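Phosphotransferase system, mannose/fructose/N-acetylgalactosamine-specific component IIB (Thermoanaerobacter tengcongensis, PDB 3LFJ) probably transfers a phosphoryl group to an incoming sugar as the IIB component of a sorbose-family phosphotransferase system. Local coordinates at residues Asn106-Thr109 / Cys110-Met114; Gln37-Thr40 / Arg41-Lys44; Asp61-Met64 / Lys65-Thr69. One frame throughout, in Å; residues are numbered along the deposited sequence.

Contact 1 of 3, residues Asn106-Thr109 / Cys110-Met114; sequences NIDT and CKRVM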
# COMPACT_ATOMS: atom_id res chain seq x y z
N ASN A 106 -2.04 -6.49 0.30
CA ASN A 106 -2.56 -6.84 1.62
C ASN A 106 -1.66 -6.34 2.74
O ASN A 106 -0.49 -6.01 2.53
CB ASN A 106 -2.76 -8.37 1.70
CG ASN A 106 -1.56 -9.15 1.21
OD1 ASN A 106 -0.45 -8.98 1.71
ND2 ASN A 106 -1.78 -10.02 0.22
N ILE A 107 -2.23 -6.32 3.95
CA ILE A 107 -1.53 -5.87 5.14
C ILE A 107 -0.32 -6.72 5.46
O ILE A 107 0.75 -6.19 5.80
CB ILE A 107 -2.50 -5.79 6.35
CG1 ILE A 107 -3.51 -4.67 6.14
CG2 ILE A 107 -1.71 -5.56 7.64
CD1 ILE A 107 -4.76 -4.80 7.01
N ASP A 108 -0.45 -8.04 5.33
CA ASP A 108 0.67 -8.90 5.66
C ASP A 108 1.94 -8.60 4.86
O ASP A 108 3.06 -8.65 5.39
CB ASP A 108 0.31 -10.36 5.49
CG ASP A 108 1.41 -11.26 6.00
OD1 ASP A 108 2.03 -11.99 5.20
OD2 ASP A 108 1.70 -11.19 7.22
N THR A 109 1.79 -8.31 3.57
CA THR A 109 2.97 -8.04 2.77
C THR A 109 3.60 -6.72 3.19
O THR A 109 4.82 -6.60 3.25
CB THR A 109 2.64 -8.07 1.27
OG1 THR A 109 2.07 -9.35 0.93
CG2 THR A 109 3.89 -7.84 0.43
N CYS A 110 2.76 -5.75 3.53
CA CYS A 110 3.27 -4.49 4.05
C CYS A 110 4.03 -4.72 5.37
O CYS A 110 5.14 -4.23 5.54
CB CYS A 110 2.12 -3.50 4.23
SG CYS A 110 2.67 -1.90 4.87
N LYS A 111 3.46 -5.52 6.26
CA LYS A 111 4.13 -5.85 7.52
C LYS A 111 5.49 -6.51 7.27
O LYS A 111 6.49 -6.15 7.89
CB LYS A 111 3.25 -6.75 8.41
CG LYS A 111 3.98 -7.33 9.64
CD LYS A 111 3.06 -8.28 10.39
CE LYS A 111 3.42 -8.41 11.86
NZ LYS A 111 4.82 -8.83 12.10
N ARG A 112 5.53 -7.46 6.34
CA ARG A 112 6.81 -8.10 6.04
C ARG A 112 7.89 -7.11 5.59
O ARG A 112 9.06 -7.22 6.01
CB ARG A 112 6.63 -9.21 5.00
CG ARG A 112 5.91 -10.42 5.57
CD ARG A 112 5.45 -11.33 4.44
NE ARG A 112 6.59 -11.83 3.68
CZ ARG A 112 6.51 -12.26 2.43
NH1 ARG A 112 5.34 -12.23 1.81
NH2 ARG A 112 7.60 -12.71 1.80
N VAL A 113 7.54 -6.15 4.72
CA VAL A 113 8.55 -5.21 4.28
C VAL A 113 8.93 -4.22 5.37
O VAL A 113 10.09 -3.84 5.47
CB VAL A 113 8.21 -4.45 2.98
CG1 VAL A 113 8.11 -5.43 1.80
CG2 VAL A 113 6.97 -3.64 3.13
N MET A 114 7.97 -3.80 6.19
CA MET A 114 8.33 -2.92 7.29
C MET A 114 9.19 -3.66 8.31
O MET A 114 10.16 -3.11 8.83
CB MET A 114 7.09 -2.31 7.92
CG MET A 114 6.34 -1.44 6.94
SD MET A 114 5.10 -0.41 7.73
CE MET A 114 6.17 0.76 8.56
O HOH W 1 2.55 -11.75 2.59
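Asp-108 and Arg-112 meet one turn apart at the start of helix 107-115, which Asn-106 caps at its N terminus. What touches here is oxygen and carbon, not opposite charge: Asp-108 OD1 sits 3.6 Å from Arg-112 CD, while the same OD1 stays 4.7 Å from Arg-112 NH1. The carboxylate and guanidinium planes are turned 31° against each other, and water 1 bridges the two groups. It donates to Asp-108 OD1 and also to Thr-109 OG1, and it accepts from Arg-112 NH1 at 2.9 Å, lying at the edge of the guanidinium and in its plane. A bend at chi3 (61°) in the arginine chain turns the guanidinium aside after CD has passed the carboxylate, and beyond this contact NH2 makes a salt bridge to Asp-56. This is the loose, watery side. Lys-111 has its NZ in a salt bridge to Asp-115 and touches Glu-153 of helix 145-158.

The other flank of the helix is packed. Thr-109, Cys-110 and Val-113 all press on Phe-104 of strand 98-104, and Ile-107 turns to helix 145-158. Both methyls of Val-113 rest against one carbonyl oxygen, CG2 3.7 Å and CG1 3.8 Å from Thr-109 O, the same oxygen that receives the valine N-H. The first backbone bond of the helix, Cys-110 N to Asn-106 O at 3.4 Å, is weak, and the side-chain cap adds two more bonds at this end. Two donors from one residue share its acceptor: Thr-109 N gives its hydrogen to Asn-106 OD1 over 3.0 Å, nearly in line with the amide C=O, and Thr-109 OG1 donates to that same OD1 over 2.7 Å, tilted 16° from the carbonyl plane.

Contact 2 of 3, residues Gln37-Thr40 / Arg41-Lys44; sequences QVMT and RWMK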
# COMPACT_ATOMS: atom_id res chain seq x y z
N GLN A 37 -9.96 3.92 -12.42
CA GLN A 37 -9.21 5.17 -12.49
C GLN A 37 -8.54 5.51 -11.16
O GLN A 37 -7.96 6.58 -11.00
CB GLN A 37 -10.14 6.32 -12.88
CG GLN A 37 -10.69 6.22 -14.28
CD GLN A 37 -9.60 6.18 -15.32
OE1 GLN A 37 -9.48 5.22 -16.08
NE2 GLN A 37 -8.77 7.22 -15.34
N VAL A 38 -8.63 4.60 -10.20
CA VAL A 38 -8.19 4.91 -8.84
C VAL A 38 -6.74 5.38 -8.77
O VAL A 38 -6.44 6.41 -8.15
CB VAL A 38 -8.42 3.68 -7.93
CG1 VAL A 38 -7.77 3.87 -6.57
CG2 VAL A 38 -9.92 3.44 -7.77
N MET A 39 -5.83 4.65 -9.39
CA MET A 39 -4.43 5.02 -9.30
C MET A 39 -4.10 6.24 -10.15
O MET A 39 -3.14 6.94 -9.89
CB MET A 39 -3.50 3.85 -9.64
CG MET A 39 -3.38 2.84 -8.50
SD MET A 39 -2.83 3.55 -6.95
CE MET A 39 -1.20 4.09 -7.42
N THR A 40 -4.90 6.48 -11.19
CA THR A 40 -4.71 7.68 -11.99
C THR A 40 -4.98 8.90 -11.10
O THR A 40 -4.23 9.87 -11.12
CB THR A 40 -5.62 7.66 -13.23
OG1 THR A 40 -5.25 6.54 -14.05
CG2 THR A 40 -5.47 8.94 -14.03
N ARG A 41 -6.03 8.81 -10.28
CA ARG A 41 -6.32 9.85 -9.31
C ARG A 41 -5.19 10.02 -8.29
O ARG A 41 -4.72 11.13 -8.06
CB ARG A 41 -7.66 9.60 -8.61
CG ARG A 41 -8.84 9.47 -9.56
CD ARG A 41 -10.15 9.47 -8.78
NE ARG A 41 -11.29 9.25 -9.66
CZ ARG A 41 -11.91 10.22 -10.32
NH1 ARG A 41 -11.49 11.47 -10.20
NH2 ARG A 41 -12.94 9.93 -11.10
N TRP A 42 -4.75 8.92 -7.69
CA TRP A 42 -3.70 9.00 -6.68
C TRP A 42 -2.39 9.57 -7.22
O TRP A 42 -1.75 10.37 -6.55
CB TRP A 42 -3.45 7.62 -6.04
CG TRP A 42 -4.48 7.30 -5.00
CD1 TRP A 42 -5.53 6.42 -5.12
CD2 TRP A 42 -4.58 7.86 -3.69
NE1 TRP A 42 -6.27 6.42 -3.96
CE2 TRP A 42 -5.71 7.30 -3.07
CE3 TRP A 42 -3.82 8.81 -2.99
CZ2 TRP A 42 -6.11 7.65 -1.78
CZ3 TRP A 42 -4.21 9.15 -1.68
CH2 TRP A 42 -5.35 8.56 -1.10
N MET A 43 -2.00 9.18 -8.43
CA MET A 43 -0.69 9.57 -8.94
C MET A 43 -0.62 11.05 -9.31
O MET A 43 0.47 11.60 -9.38
CB MET A 43 -0.26 8.70 -10.11
CG MET A 43 0.06 7.25 -9.70
SD MET A 43 1.13 7.06 -8.24
CE MET A 43 2.72 7.53 -8.90
N LYS A 44 -1.77 11.68 -9.51
CA LYS A 44 -1.75 13.12 -9.78
C LYS A 44 -1.13 13.92 -8.63
O LYS A 44 -0.58 15.01 -8.84
CB LYS A 44 -3.15 13.63 -10.16
CG LYS A 44 -3.40 13.43 -11.65
CD LYS A 44 -4.85 13.61 -12.05
CE LYS A 44 -5.00 13.39 -13.55
NZ LYS A 44 -6.40 13.55 -14.02
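Val-38 lies alongside Trp-42 and points the same way, its CG1 methyl set against the edge of the indole and in the plane of the ring, 3.7 Å from Trp-42 CD1. With CG1 anti to the backbone N (chi1 170°), this methyl rather than CG2 meets the tryptophan. The same ring corner also lies close to the backbone, for Trp-42 CD1 is 3.2 Å from Val-38 O, which accepts the Trp-42 N-H.

Met-39 adds a Met-aromatic contact, an oblique one: its SD stands 5.1 Å from the centroid of the five-membered ring of Trp-42, 54° off the ring normal. Bent at chi2 and chi3, the Met-39 chain curls so that CE reaches Met-43 SD at 3.9 Å, thioether crossing thioether, while Met-43 CG rests 3.2 Å from Met-39 O. On the exposed flank, Arg-41 CG passes 3.3 Å from Gln-37 O, the carbonyl of the N-cap residue, and the arginine then runs on extended to NE.

Around this short helix, 38-43, both methionines bear on Ile-51 of strand 50-54 and Phe-101 of strand 98-104, while Trp-42 meets Phe-26 and Arg-28 of strand 22-30 and gives its NE1 hydrogen to Met-166 O in a loop.

Contact 3 of 3, residues Asp61-Met64 / Lys65-Thr69; sequences DEFM and KNIYT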
# COMPACT_ATOMS: atom_id res chain seq x y z
N ASP A 61 3.52 -13.74 -11.61
CA ASP A 61 2.28 -13.85 -12.40
C ASP A 61 2.36 -12.93 -13.61
O ASP A 61 2.05 -11.74 -13.53
CB ASP A 61 1.08 -13.48 -11.52
CG ASP A 61 -0.25 -13.64 -12.22
OD1 ASP A 61 -0.33 -13.72 -13.47
OD2 ASP A 61 -1.25 -13.69 -11.49
N GLU A 62 2.80 -13.47 -14.73
CA GLU A 62 3.03 -12.64 -15.90
C GLU A 62 1.73 -12.07 -16.47
O GLU A 62 1.73 -10.95 -16.97
CB GLU A 62 3.82 -13.42 -16.96
CG GLU A 62 5.26 -13.72 -16.51
CD GLU A 62 6.29 -12.72 -16.99
OE1 GLU A 62 6.02 -11.49 -16.97
OE2 GLU A 62 7.39 -13.17 -17.38
N PHE A 63 0.65 -12.83 -16.38
CA PHE A 63 -0.63 -12.37 -16.90
C PHE A 63 -1.07 -11.11 -16.17
O PHE A 63 -1.44 -10.10 -16.80
CB PHE A 63 -1.69 -13.46 -16.78
CG PHE A 63 -3.01 -13.09 -17.39
CD1 PHE A 63 -3.27 -13.35 -18.73
CD2 PHE A 63 -3.99 -12.48 -16.62
CE1 PHE A 63 -4.49 -13.01 -19.29
CE2 PHE A 63 -5.20 -12.13 -17.18
CZ PHE A 63 -5.45 -12.40 -18.52
N MET A 64 -1.06 -11.16 -14.84
CA MET A 64 -1.53 -10.00 -14.09
C MET A 64 -0.53 -8.85 -14.11
O MET A 64 -0.92 -7.69 -14.04
CB MET A 64 -1.93 -10.38 -12.66
CG MET A 64 -3.27 -11.10 -12.58
SD MET A 64 -4.63 -10.39 -13.52
CE MET A 64 -4.92 -8.87 -12.62
N LYS A 65 0.77 -9.15 -14.22
CA LYS A 65 1.73 -8.07 -14.38
C LYS A 65 1.41 -7.27 -15.63
O LYS A 65 1.45 -6.05 -15.60
CB LYS A 65 3.16 -8.58 -14.40
CG LYS A 65 3.65 -8.99 -13.02
CD LYS A 65 5.16 -9.16 -13.00
CE LYS A 65 5.58 -10.48 -13.57
NZ LYS A 65 7.06 -10.62 -13.42
N ASN A 66 1.07 -7.96 -16.71
CA ASN A 66 0.69 -7.26 -17.94
C ASN A 66 -0.60 -6.47 -17.75
O ASN A 66 -0.68 -5.31 -18.17
CB ASN A 66 0.55 -8.23 -19.11
CG ASN A 66 0.15 -7.51 -20.39
OD1 ASN A 66 0.86 -6.61 -20.86
ND2 ASN A 66 -0.97 -7.90 -20.96
N ILE A 67 -1.61 -7.09 -17.13
CA ILE A 67 -2.88 -6.38 -16.88
C ILE A 67 -2.64 -5.08 -16.11
O ILE A 67 -3.13 -4.01 -16.48
CB ILE A 67 -3.89 -7.27 -16.10
CG1 ILE A 67 -4.33 -8.47 -16.94
CG2 ILE A 67 -5.10 -6.44 -15.62
CD1 ILE A 67 -5.03 -8.10 -18.23
N TYR A 68 -1.89 -5.15 -15.01
CA TYR A 68 -1.69 -3.96 -14.19
C TYR A 68 -0.83 -2.91 -14.90
O TYR A 68 -1.05 -1.71 -14.72
CB TYR A 68 -1.11 -4.34 -12.83
CG TYR A 68 -2.08 -5.10 -11.94
CD1 TYR A 68 -3.39 -4.68 -11.77
CD2 TYR A 68 -1.66 -6.24 -11.24
CE1 TYR A 68 -4.27 -5.37 -10.95
CE2 TYR A 68 -2.53 -6.94 -10.41
CZ TYR A 68 -3.83 -6.51 -10.27
OH TYR A 68 -4.68 -7.22 -9.45
N THR A 69 0.15 -3.36 -15.69
CA THR A 69 1.01 -2.44 -16.43
C THR A 69 0.17 -1.67 -17.45
O THR A 69 0.30 -0.46 -17.59
CB THR A 69 2.17 -3.20 -17.11
OG1 THR A 69 3.00 -3.77 -16.10
CG2 THR A 69 3.00 -2.26 -17.98
O HOH W 2 -2.24 -10.15 -19.65
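Met-64 reaches forward one turn along helix 62-70 to lay its methyl over Tyr-68. At the base of the chain, Met-64 CB stands 4.2 Å from Tyr-68 CE2. CG is anti to the carbonyl carbon (chi1 -76°), and further bends at chi2 and chi3 fold the chain round towards residues 65-69. SD comes next, settling 3.9 Å from Ile-67 CG1 and hanging above the face of the tyrosine ring at a distance, a Met-aromatic contact. CE then closes on the ring in a CH-pi contact, 3.9 Å from its centroid and 29° off the normal. It is displaced towards the phenol end, with Tyr-68 CZ at 3.5 Å, and the same CE also touches Ile-67 CG2. The base of the tyrosine is held as well: Met-64 O accepts the Tyr-68 N-H and has Tyr-68 CD2 at 3.2 Å.

On the neighbouring flank, Phe-63 CE2 packs on Ile-67 CG1 at 3.8 Å, and water 2 lies over one face of the phenylalanine ring, offset toward its rim, while linking Phe-63 O to Asn-66 ND2. Glu-62 and Lys-65 make only a long salt bridge, OE1 to NZ 3.8 Å; the firmer partner of this ammonium is Ala-59 O, in helix 56-60 just before. Leu-58 of that helix touches Met-64, Lys-65 and Tyr-68.

At the front, Asp-61 OD1 accepts from Met-64 N over 3.0 Å, approached from 64° out of the carboxylate plane. The whole is an aspartate N-capped surface helix, with residues i and i+4 joined by a methionine-tyrosine contact.

From the N terminus, the chain leaves strand 22-30 and enters contact 2, whose helix leads on to strand 50-54. Helix 56-60 and contact 3 follow before strand 78-81, at one edge of the main sheet, and contact 1 comes after strand 98-104, ahead of strand 122-127. Each contact closes just a helical turn; they come in series, and none nests in or crosses another. Contacts 1 and 2 lie on opposite sides of the chain's centre, their own centres 22 Å apart, yet both helices press side chains on strand 98-104. Contact 3 sits near the surface, about 10 Å from contact 1 and 8 Å from contact 2 at nearest atoms, leaning on helix 56-60.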